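Local structure of peptide methionine sulfoxide reductase MsrA (Treponema denticola ATCC 35405, 5FA9) at residues B[11-16]-B[148-153]; B[27-32]-B[138-143]. The protein probably repairs oxidised proteins by reducing methionine sulfoxide back to methionine, as a fusion of an MsrA and an MsrB reductase. The protein carries 2 engineered substitutions. All blocks are in the same frame, centred on the assembly; numbering follows the deposited sequence.

Interaction 1 of 2, residues B[11-16]-B[148-153]; sequences SFWGVE and GGYCHI. Engineered in segment 11-16: Ser11 (natural residue Cys). With D1D ((4S,5S)-1,2-dithiane-4,5-diol), chain F.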
loop_
_atom_site.group_PDB
_atom_site.type_symbol
_atom_site.label_atom_id
_atom_site.label_comp_id
_atom_site.label_asym_id
_atom_site.label_seq_id
_atom_site.Cartn_x
_atom_site.Cartn_y
_atom_site.Cartn_z
ATOM N N SER B 11 -22.132 10.581 4.700
ATOM C CA SER B 11 -21.223 11.416 5.480
ATOM C C SER B 11 -19.969 10.633 5.854
ATOM O O SER B 11 -20.048 9.616 6.543
ATOM C CB SER B 11 -21.923 11.940 6.736
ATOM O OG SER B 11 -21.001 12.542 7.628
ATOM N N PHE B 12 -18.812 11.109 5.398
ATOM C CA PHE B 12 -17.570 10.357 5.560
ATOM C C PHE B 12 -17.095 10.288 7.010
ATOM O O PHE B 12 -16.155 9.556 7.323
ATOM C CB PHE B 12 -16.456 10.942 4.677
ATOM C CG PHE B 12 -16.317 12.442 4.751
ATOM C CD1 PHE B 12 -16.029 13.080 5.947
ATOM C CD2 PHE B 12 -16.432 13.210 3.605
ATOM C CE1 PHE B 12 -15.889 14.454 6.002
ATOM C CE2 PHE B 12 -16.294 14.584 3.654
ATOM C CZ PHE B 12 -16.021 15.207 4.854
ATOM N N TRP B 13 -17.743 11.046 7.889
ATOM C CA TRP B 13 -17.416 11.009 9.309
ATOM C C TRP B 13 -17.679 9.622 9.880
ATOM O O TRP B 13 -16.834 9.051 10.569
ATOM C CB TRP B 13 -18.221 12.058 10.079
ATOM C CG TRP B 13 -17.817 13.470 9.783
ATOM C CD1 TRP B 13 -16.650 13.885 9.213
ATOM C CD2 TRP B 13 -18.580 14.654 10.044
ATOM N NE1 TRP B 13 -16.638 15.254 9.101
ATOM C CE2 TRP B 13 -17.812 15.751 9.605
ATOM C CE3 TRP B 13 -19.838 14.893 10.605
ATOM C CZ2 TRP B 13 -18.261 17.066 9.709
ATOM C CZ3 TRP B 13 -20.282 16.200 10.707
ATOM C CH2 TRP B 13 -19.495 17.268 10.262
ATOM N N GLY B 14 -18.856 9.083 9.580
ATOM C CA GLY B 14 -19.238 7.770 10.063
ATOM C C GLY B 14 -18.546 6.649 9.314
ATOM O O GLY B 14 -18.177 5.634 9.906
ATOM N N VAL B 15 -18.377 6.833 8.009
ATOM C CA VAL B 15 -17.727 5.833 7.168
ATOM C C VAL B 15 -16.291 5.585 7.621
ATOM O O VAL B 15 -15.858 4.438 7.735
ATOM C CB VAL B 15 -17.730 6.256 5.688
ATOM C CG1 VAL B 15 -17.060 5.195 4.831
ATOM C CG2 VAL B 15 -19.153 6.505 5.213
ATOM N N GLU B 16 -15.558 6.661 7.890
ATOM C CA GLU B 16 -14.188 6.541 8.372
ATOM C C GLU B 16 -14.164 5.973 9.786
ATOM O O GLU B 16 -13.317 5.143 10.115
ATOM C CB GLU B 16 -13.472 7.893 8.341
ATOM C CG GLU B 16 -12.015 7.811 8.771
ATOM C CD GLU B 16 -11.318 9.157 8.766
ATOM O OE1 GLU B 16 -11.970 10.168 9.097
ATOM O OE2 GLU B 16 -10.115 9.201 8.432
ATOM N N GLY B 148 -18.628 13.511 20.258
ATOM C CA GLY B 148 -20.043 13.829 20.278
ATOM C C GLY B 148 -20.553 14.219 18.904
ATOM O O GLY B 148 -21.665 14.728 18.764
ATOM N N GLY B 149 -19.734 13.975 17.886
ATOM C CA GLY B 149 -20.070 14.346 16.524
ATOM C C GLY B 149 -21.204 13.532 15.934
ATOM O O GLY B 149 -21.548 12.463 16.441
ATOM N N TYR B 150 -21.787 14.043 14.854
ATOM C CA TYR B 150 -22.884 13.365 14.172
ATOM C C TYR B 150 -22.389 12.129 13.431
ATOM O O TYR B 150 -21.309 12.136 12.839
ATOM C CB TYR B 150 -23.578 14.325 13.204
ATOM C CG TYR B 150 -24.471 13.656 12.183
ATOM C CD1 TYR B 150 -25.715 13.153 12.541
ATOM C CD2 TYR B 150 -24.076 13.543 10.856
ATOM C CE1 TYR B 150 -26.536 12.546 11.606
ATOM C CE2 TYR B 150 -24.889 12.939 9.916
ATOM C CZ TYR B 150 -26.118 12.442 10.296
ATOM O OH TYR B 150 -26.929 11.841 9.362
ATOM N N CYS B 151 -23.195 11.072 13.462
ATOM C CA CYS B 151 -22.832 9.809 12.836
ATOM C C CYS B 151 -24.059 8.925 12.641
ATOM O O CYS B 151 -24.604 8.386 13.603
ATOM C CB CYS B 151 -21.785 9.080 13.681
ATOM S SG CYS B 151 -21.210 7.518 12.990
ATOM N N HIS B 152 -24.493 8.786 11.392
ATOM C CA HIS B 152 -25.640 7.944 11.068
ATOM C C HIS B 152 -25.343 6.477 11.358
ATOM O O HIS B 152 -26.187 5.753 11.886
ATOM C CB HIS B 152 -26.042 8.117 9.602
ATOM C CG HIS B 152 -27.236 7.307 9.206
ATOM N ND1 HIS B 152 -28.480 7.490 9.773
ATOM C CD2 HIS B 152 -27.379 6.309 8.302
ATOM C CE1 HIS B 152 -29.337 6.641 9.233
ATOM N NE2 HIS B 152 -28.694 5.913 8.337
ATOM N N ILE B 153 -24.136 6.049 11.003
ATOM C CA ILE B 153 -23.714 4.668 11.200
ATOM C C ILE B 153 -23.600 4.334 12.685
ATOM O O ILE B 153 -23.185 5.170 13.486
ATOM C CB ILE B 153 -22.354 4.393 10.514
ATOM C CG1 ILE B 153 -22.352 4.931 9.080
ATOM C CG2 ILE B 153 -22.023 2.907 10.529
ATOM C CD1 ILE B 153 -23.518 4.457 8.245
HETATM S S1 D1D F . -18.984 18.409 4.932
HETATM C C1 D1D F . -18.680 17.266 6.035
HETATM C C2 D1D F . -19.786 16.093 6.012
HETATM O O2 D1D F . -19.562 15.296 6.959
HETATM C C3 D1D F . -21.385 16.708 6.161
HETATM O O3 D1D F . -22.203 15.764 6.005
HETATM C C4 D1D F . -21.702 17.861 5.079
HETATM S S4 D1D F . -20.592 19.037 5.086
#
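Gly14, in the first turn of helix 12-19, lies against Cys151 in the irregular loop 148-153, and their CA atoms approach to 5.0 Å. Cys151 SG, anti to its own backbone N (chi1 -178°), reaches back to within 3.5 Å of Gly14 CA. Beside it Ile153 CG1 packs on Gly14 C at 4.2 Å. With no side chain in between, the loop presses directly on the helix backbone at Gly14.

One residue earlier on the helix, the Trp13 indole meets the carbonyl O of Tyr150 at its rim, 3.8 Å from CE3 and near the ring plane. The Tyr150 ring turns an edge to the same CE3 and passes obliquely by CB of Ser11, while its hydroxyl is hydrogen-bonded to Asp87.

Ser11 is an engineered replacement of the predicted catalytic cysteine and stands at the N-cap of the helix. Its OG is hydrogen-bonded to O2 of the bound dithiane diol at 3.2 Å. That same O2 sits over the centre of the Trp13 ring, 3.2 Å above its plane, and C1 of the diol lies 3.6 Å from Phe12 CZ. Between the segments the contact is van der Waals packing of sulfur, aliphatic carbon, ring edges and one carbonyl oxygen; the polar chemistry is turned to the pocket, where the diol rests on aromatic rings and is held by the engineered Ser11 hydroxyl and by Tyr92 OH.

Interaction 2 of 2, residues B[27-32]-B[138-143]; sequences ETDTGY and YHQDYL
Strand 25-33 of the mixed sheet in the MsrA domain is bridged here to the loop that leads into helix 142-145, with the side-chain amide of Gln140 gripping the strand backbone at Thr30. The amide binds both polar backbone atoms of this one residue. Thr30 N donates to Gln140 OE1 at 3.2 Å, a nearly straight bond (164°) that comes in from the side of the carbonyl and lies somewhat tilted from its plane. Gln140 NE2 returns a bond to Thr30 O at 2.9 Å, more bent (142°) but close to the amide plane. A bend at chi2 (-64°) turns the amide back onto the strand, where its oxygen also rests 3.5 Å from Asp29 CA. NE2 has a second acceptor in the carbonyl of Ala135.

The Thr30 side chain faces the loop. Its OG1, placed between backbone N and carbonyl carbon, gives a weak hydrogen bond to His139 O at 3.1 Å, and its methyl CG2 is 3.8 Å from the same oxygen. Further along the strand, Tyr32 crosses His139 at about a right angle, bringing its OH to 3.8 Å from CD2 of the imidazole. His139 lines the dithiane diol pocket; its ND1 is hydrogen-bonded to Trp13 NE1, and Tyr138 CD2 lies above one face of its ring, toward the rim.

The two amide bonds fix the rotation of the Gln140 terminus and distinguish its oxygen from its nitrogen. Together with the threonine bond to the preceding carbonyl, they hold the backbone next to His139 against the sheet, tying a ligand-pocket residue to a regular strand.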
loop_
_atom_site.group_PDB
_atom_site.type_symbol
_atom_site.label_atom_id
_atom_site.label_comp_id
_atom_site.label_asym_id
_atom_site.label_seq_id
_atom_site.Cartn_x
_atom_site.Cartn_y
_atom_site.Cartn_z
ATOM N N GLU B 27 -4.719 2.751 7.013
ATOM C CA GLU B 27 -4.890 4.195 6.895
ATOM C C GLU B 27 -6.240 4.561 6.286
ATOM O O GLU B 27 -6.683 3.946 5.316
ATOM C CB GLU B 27 -3.756 4.793 6.054
ATOM C CG GLU B 27 -3.966 6.244 5.646
ATOM C CD GLU B 27 -2.767 6.825 4.922
ATOM O OE1 GLU B 27 -1.626 6.581 5.367
ATOM O OE2 GLU B 27 -2.962 7.525 3.906
ATOM N N THR B 28 -6.892 5.565 6.867
ATOM C CA THR B 28 -8.139 6.091 6.326
ATOM C C THR B 28 -8.045 7.599 6.116
ATOM O O THR B 28 -7.453 8.311 6.927
ATOM C CB THR B 28 -9.336 5.787 7.246
ATOM O OG1 THR B 28 -9.085 6.316 8.555
ATOM C CG2 THR B 28 -9.569 4.289 7.346
ATOM N N ASP B 29 -8.631 8.079 5.024
ATOM C CA ASP B 29 -8.664 9.508 4.733
ATOM C C ASP B 29 -10.003 9.899 4.122
ATOM O O ASP B 29 -10.494 9.237 3.210
ATOM C CB ASP B 29 -7.530 9.899 3.782
ATOM C CG ASP B 29 -6.162 9.554 4.331
ATOM O OD1 ASP B 29 -5.741 10.181 5.326
ATOM O OD2 ASP B 29 -5.507 8.656 3.764
ATOM N N THR B 30 -10.585 10.983 4.623
ATOM C CA THR B 30 -11.846 11.483 4.091
ATOM C C THR B 30 -11.590 12.490 2.977
ATOM O O THR B 30 -10.625 13.252 3.030
ATOM C CB THR B 30 -12.703 12.136 5.187
ATOM O OG1 THR B 30 -11.964 13.194 5.809
ATOM C CG2 THR B 30 -13.087 11.110 6.238
ATOM N N GLY B 31 -12.455 12.490 1.970
ATOM C CA GLY B 31 -12.283 13.379 0.837
ATOM C C GLY B 31 -13.468 13.429 -0.107
ATOM O O GLY B 31 -14.547 12.917 0.198
ATOM N N TYR B 32 -13.260 14.052 -1.261
ATOM C CA TYR B 32 -14.319 14.250 -2.242
ATOM C C TYR B 32 -13.903 13.677 -3.594
ATOM O O TYR B 32 -12.899 14.095 -4.171
ATOM C CB TYR B 32 -14.651 15.737 -2.364
ATOM C CG TYR B 32 -14.759 16.442 -1.029
ATOM C CD1 TYR B 32 -15.940 16.411 -0.297
ATOM C CD2 TYR B 32 -13.677 17.135 -0.498
ATOM C CE1 TYR B 32 -16.040 17.051 0.925
ATOM C CE2 TYR B 32 -13.768 17.777 0.723
ATOM C CZ TYR B 32 -14.951 17.731 1.430
ATOM O OH TYR B 32 -15.047 18.370 2.646
ATOM N N TYR B 138 -9.672 19.153 9.732
ATOM C CA TYR B 138 -10.889 19.224 10.530
ATOM C C TYR B 138 -11.762 17.988 10.319
ATOM O O TYR B 138 -12.334 17.452 11.269
ATOM C CB TYR B 138 -11.671 20.494 10.181
ATOM C CG TYR B 138 -12.961 20.662 10.950
ATOM C CD1 TYR B 138 -12.951 20.993 12.298
ATOM C CD2 TYR B 138 -14.190 20.497 10.324
ATOM C CE1 TYR B 138 -14.130 21.150 13.004
ATOM C CE2 TYR B 138 -15.372 20.652 11.020
ATOM C CZ TYR B 138 -15.337 20.978 12.360
ATOM O OH TYR B 138 -16.512 21.134 13.057
ATOM N N HIS B 139 -11.855 17.542 9.071
ATOM C CA HIS B 139 -12.688 16.397 8.718
ATOM C C HIS B 139 -11.963 15.061 8.864
ATOM O O HIS B 139 -12.568 14.001 8.700
ATOM C CB HIS B 139 -13.204 16.543 7.285
ATOM C CG HIS B 139 -14.101 17.725 7.085
ATOM N ND1 HIS B 139 -15.266 17.906 7.800
ATOM C CD2 HIS B 139 -14.006 18.785 6.247
ATOM C CE1 HIS B 139 -15.849 19.025 7.412
ATOM N NE2 HIS B 139 -15.105 19.578 6.471
ATOM N N GLN B 140 -10.671 15.109 9.172
ATOM C CA GLN B 140 -9.879 13.891 9.320
ATOM C C GLN B 140 -9.960 13.357 10.744
ATOM O O GLN B 140 -9.588 14.051 11.693
ATOM C CB GLN B 140 -8.423 14.145 8.929
ATOM C CG GLN B 140 -8.242 14.625 7.497
ATOM C CD GLN B 140 -8.669 13.590 6.474
ATOM O OE1 GLN B 140 -8.659 12.389 6.744
ATOM N NE2 GLN B 140 -9.052 14.053 5.289
ATOM N N ASP B 141 -10.436 12.120 10.879
ATOM C CA ASP B 141 -10.719 11.519 12.182
ATOM C C ASP B 141 -11.599 12.445 13.013
ATOM O O ASP B 141 -11.304 12.728 14.175
ATOM C CB ASP B 141 -9.423 11.192 12.929
ATOM C CG ASP B 141 -8.811 9.878 12.482
ATOM O OD1 ASP B 141 -9.565 9.001 12.010
ATOM O OD2 ASP B 141 -7.578 9.722 12.602
ATOM N N TYR B 142 -12.678 12.914 12.394
ATOM C CA TYR B 142 -13.592 13.869 13.010
ATOM C C TYR B 142 -14.203 13.326 14.297
ATOM O O TYR B 142 -14.199 14.000 15.328
ATOM C CB TYR B 142 -14.697 14.245 12.018
ATOM C CG TYR B 142 -15.754 15.175 12.572
ATOM C CD1 TYR B 142 -15.583 16.552 12.537
ATOM C CD2 TYR B 142 -16.934 14.676 13.111
ATOM C CE1 TYR B 142 -16.549 17.406 13.035
ATOM C CE2 TYR B 142 -17.906 15.521 13.612
ATOM C CZ TYR B 142 -17.708 16.885 13.571
ATOM O OH TYR B 142 -18.673 17.731 14.067
ATOM N N LEU B 143 -14.721 12.103 14.235
ATOM C CA LEU B 143 -15.381 11.496 15.384
ATOM C C LEU B 143 -14.386 11.147 16.485
ATOM O O LEU B 143 -14.767 10.964 17.641
ATOM C CB LEU B 143 -16.154 10.248 14.959
ATOM C CG LEU B 143 -17.320 10.495 14.000
ATOM C CD1 LEU B 143 -18.004 9.187 13.638
ATOM C CD2 LEU B 143 -18.312 11.476 14.605
#

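How the interactions relate
From the N terminus, the chain enters helix 12-19 through 11-16, then runs into strand 25-33, which contains 27-32. It returns much later through 138-143 and almost at once through 148-153. Interaction 2 thus closes a loop of 105 intervening residues that falls wholly within the longer one closed by interaction 1. Their centres are 10 Å apart, and Glu16 joins them: OE1 probably accepts from Asp141 N at 3.1 Å, while OE2 probably hydrogen-bonds to Thr28 OG1. Trp13 O also packs on Leu143 CD1. Helix, sheet strand and the closing loops of the MsrA part are thereby tied together beside the diol pocket.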